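Zn-dependent hydrolase, glyoxylase (Echinicola vietnamensis, PDB 6T5K) probably hydrolyses beta-lactam antibiotics to substituted beta-amino acids as a zinc-dependent class B metallo-beta-lactamase that carries two zinc ions in its active site. Local coordinates at residues 34-39 with 175-180. Numbering follows the deposited sequence.
Sequences QVSPHT and DQVLFG
D175 reaches into the turn formed by S36, P37, H38 and T39, and its carboxylate takes three hydrogen bonds there. The first atom of the side chain, D175 CB, lies 3.6 Å from S36 OG. CG stands beside the backbone N of D175 (chi1 -66°), which carries both oxygens toward the 34-39 segment. OD2 has two donors. H38 N meets the syn lone pair of D175 OD2 at 2.8 Å. S36 OG donates to D175 OD2 from the anti side at 2.5 Å, somewhat out of the carboxylate plane. D175 OD1 accepts from H38 ND1 at 3.2 Å. That bond is nearly straight at ND1 (172°) and lies in the imidazole plane, although ring and carboxylate planes are turned 34° apart; this is consistent with ND1 carrying the hydrogen. Gripped at both oxygens, the carboxylate has its rotation about CB-CG fixed. The ring of P37 lies alongside, its CD in van der Waals contact 3.5 Å from D175 OD2.

S36 OG also accepts from T39 OG1 at 2.7 Å, so a relay of hydroxyls runs from T39 through S36 to the buried acid. Beyond it, T39 and V177 meet tip to tip, V177 CG2 lying 3.7 Å from T39 OG1.

The turn is a hairpin connection between strands 30-34 and 39-48 of the eight-stranded sheet, and D175 leads into strand 177-181 of the other. The contact thus joins a hairpin turn of one sheet to the start of a strand in the other, within the metallo-beta-lactamase αβ/βα sandwich and away from the zinc site, with V177 also packing on M59 of strand 54-63 and on L218 and I220 of strand 218-221.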
loop_
_atom_site.group_PDB
_atom_site.type_symbol
_atom_site.label_atom_id
_atom_site.label_comp_id
_atom_site.label_asym_id
_atom_site.label_seq_id
_atom_site.Cartn_x
_atom_site.Cartn_y
_atom_site.Cartn_z
ATOM N N GLN A 34 13.021 4.526 -5.025
ATOM C CA GLN A 34 12.773 3.622 -6.135
ATOM C C GLN A 34 13.342 2.255 -5.780
ATOM O O GLN A 34 14.535 2.132 -5.476
ATOM C CB GLN A 34 13.400 4.154 -7.413
ATOM C CG GLN A 34 13.017 3.336 -8.607
ATOM C CD GLN A 34 13.569 3.865 -9.914
ATOM O OE1 GLN A 34 14.305 4.844 -9.937
ATOM N NE2 GLN A 34 13.194 3.243 -11.005
ATOM N N VAL A 35 12.496 1.225 -5.843
ATOM C CA VAL A 35 12.876 -0.118 -5.421
ATOM C C VAL A 35 12.852 -1.130 -6.551
ATOM O O VAL A 35 13.324 -2.260 -6.361
ATOM C CB VAL A 35 12.014 -0.596 -4.235
ATOM C CG1 VAL A 35 12.286 0.295 -3.038
ATOM C CG2 VAL A 35 10.537 -0.604 -4.603
ATOM N N SER A 36 12.370 -0.750 -7.727
ATOM C CA SER A 36 12.407 -1.596 -8.916
ATOM C C SER A 36 12.283 -0.666 -10.107
ATOM O O SER A 36 12.048 0.538 -9.932
ATOM C CB SER A 36 11.275 -2.640 -8.907
ATOM O OG SER A 36 10.018 -2.058 -9.178
ATOM N N PRO A 37 12.386 -1.188 -11.331
ATOM C CA PRO A 37 12.316 -0.267 -12.485
ATOM C C PRO A 37 11.097 0.631 -12.501
ATOM O O PRO A 37 11.206 1.795 -12.912
ATOM C CB PRO A 37 12.382 -1.207 -13.698
ATOM C CG PRO A 37 13.226 -2.340 -13.202
ATOM C CD PRO A 37 12.797 -2.544 -11.748
ATOM N N HIS A 38 9.946 0.128 -12.052
ATOM C CA HIS A 38 8.710 0.881 -12.110
ATOM C C HIS A 38 8.028 1.083 -10.768
ATOM O O HIS A 38 6.919 1.615 -10.745
ATOM C CB HIS A 38 7.713 0.193 -13.051
ATOM C CG HIS A 38 8.232 0.022 -14.432
ATOM N ND1 HIS A 38 8.857 -1.134 -14.846
ATOM C CD2 HIS A 38 8.245 0.865 -15.492
ATOM C CE1 HIS A 38 9.241 -0.996 -16.101
ATOM N NE2 HIS A 38 8.896 0.210 -16.514
ATOM N N THR A 39 8.603 0.641 -9.656
ATOM C CA THR A 39 7.918 0.800 -8.386
ATOM C C THR A 39 8.791 1.501 -7.361
ATOM O O THR A 39 10.029 1.455 -7.404
ATOM C CB THR A 39 7.329 -0.510 -7.782
ATOM O OG1 THR A 39 8.347 -1.285 -7.137
ATOM C CG2 THR A 39 6.623 -1.315 -8.845
ATOM N N ASP A 175 7.360 -6.110 -12.657
ATOM C CA ASP A 175 8.546 -6.163 -11.812
ATOM C C ASP A 175 8.416 -7.239 -10.732
ATOM O O ASP A 175 9.297 -7.319 -9.853
ATOM C CB ASP A 175 8.788 -4.802 -11.122
ATOM C CG ASP A 175 9.147 -3.674 -12.079
ATOM O OD1 ASP A 175 9.269 -3.869 -13.307
ATOM O OD2 ASP A 175 9.289 -2.535 -11.557
ATOM N N GLN A 176 7.328 -8.003 -10.726
ATOM C CA GLN A 176 7.075 -9.029 -9.697
ATOM C C GLN A 176 7.171 -8.408 -8.287
ATOM O O GLN A 176 7.881 -8.876 -7.391
ATOM C CB GLN A 176 7.973 -10.270 -9.867
ATOM C CG GLN A 176 7.470 -11.246 -10.876
ATOM C CD GLN A 176 6.099 -11.929 -10.505
ATOM O OE1 GLN A 176 5.671 -11.954 -9.388
ATOM N NE2 GLN A 176 5.466 -12.524 -11.503
ATOM N N VAL A 177 6.346 -7.348 -8.108
ATOM C CA VAL A 177 6.299 -6.589 -6.869
ATOM C C VAL A 177 4.913 -6.699 -6.260
ATOM O O VAL A 177 3.901 -6.510 -6.939
ATOM C CB VAL A 177 6.616 -5.104 -7.132
ATOM C CG1 VAL A 177 6.471 -4.271 -5.836
ATOM C CG2 VAL A 177 7.997 -4.947 -7.688
ATOM N N LEU A 178 4.879 -6.907 -4.960
ATOM C CA LEU A 178 3.641 -6.925 -4.214
ATOM C C LEU A 178 3.687 -5.827 -3.173
ATOM O O LEU A 178 4.627 -5.787 -2.364
ATOM C CB LEU A 178 3.475 -8.258 -3.462
ATOM C CG LEU A 178 2.131 -8.418 -2.739
ATOM C CD1 LEU A 178 1.103 -9.010 -3.675
ATOM C CD2 LEU A 178 2.244 -9.270 -1.486
ATOM N N PHE A 179 2.650 -4.983 -3.161
ATOM C CA PHE A 179 2.390 -4.109 -2.025
ATOM C C PHE A 179 1.437 -4.866 -1.100
ATOM O O PHE A 179 0.242 -5.017 -1.403
ATOM C CB PHE A 179 1.812 -2.752 -2.408
ATOM C CG PHE A 179 1.601 -1.885 -1.212
ATOM C CD1 PHE A 179 2.683 -1.401 -0.503
ATOM C CD2 PHE A 179 0.325 -1.597 -0.764
ATOM C CE1 PHE A 179 2.492 -0.642 0.636
ATOM C CE2 PHE A 179 0.123 -0.852 0.374
ATOM C CZ PHE A 179 1.210 -0.346 1.068
ATOM N N GLY A 180 1.975 -5.370 0.019
ATOM C CA GLY A 180 1.179 -6.147 0.952
ATOM C C GLY A 180 0.369 -5.311 1.910
ATOM O O GLY A 180 -0.598 -5.809 2.480
#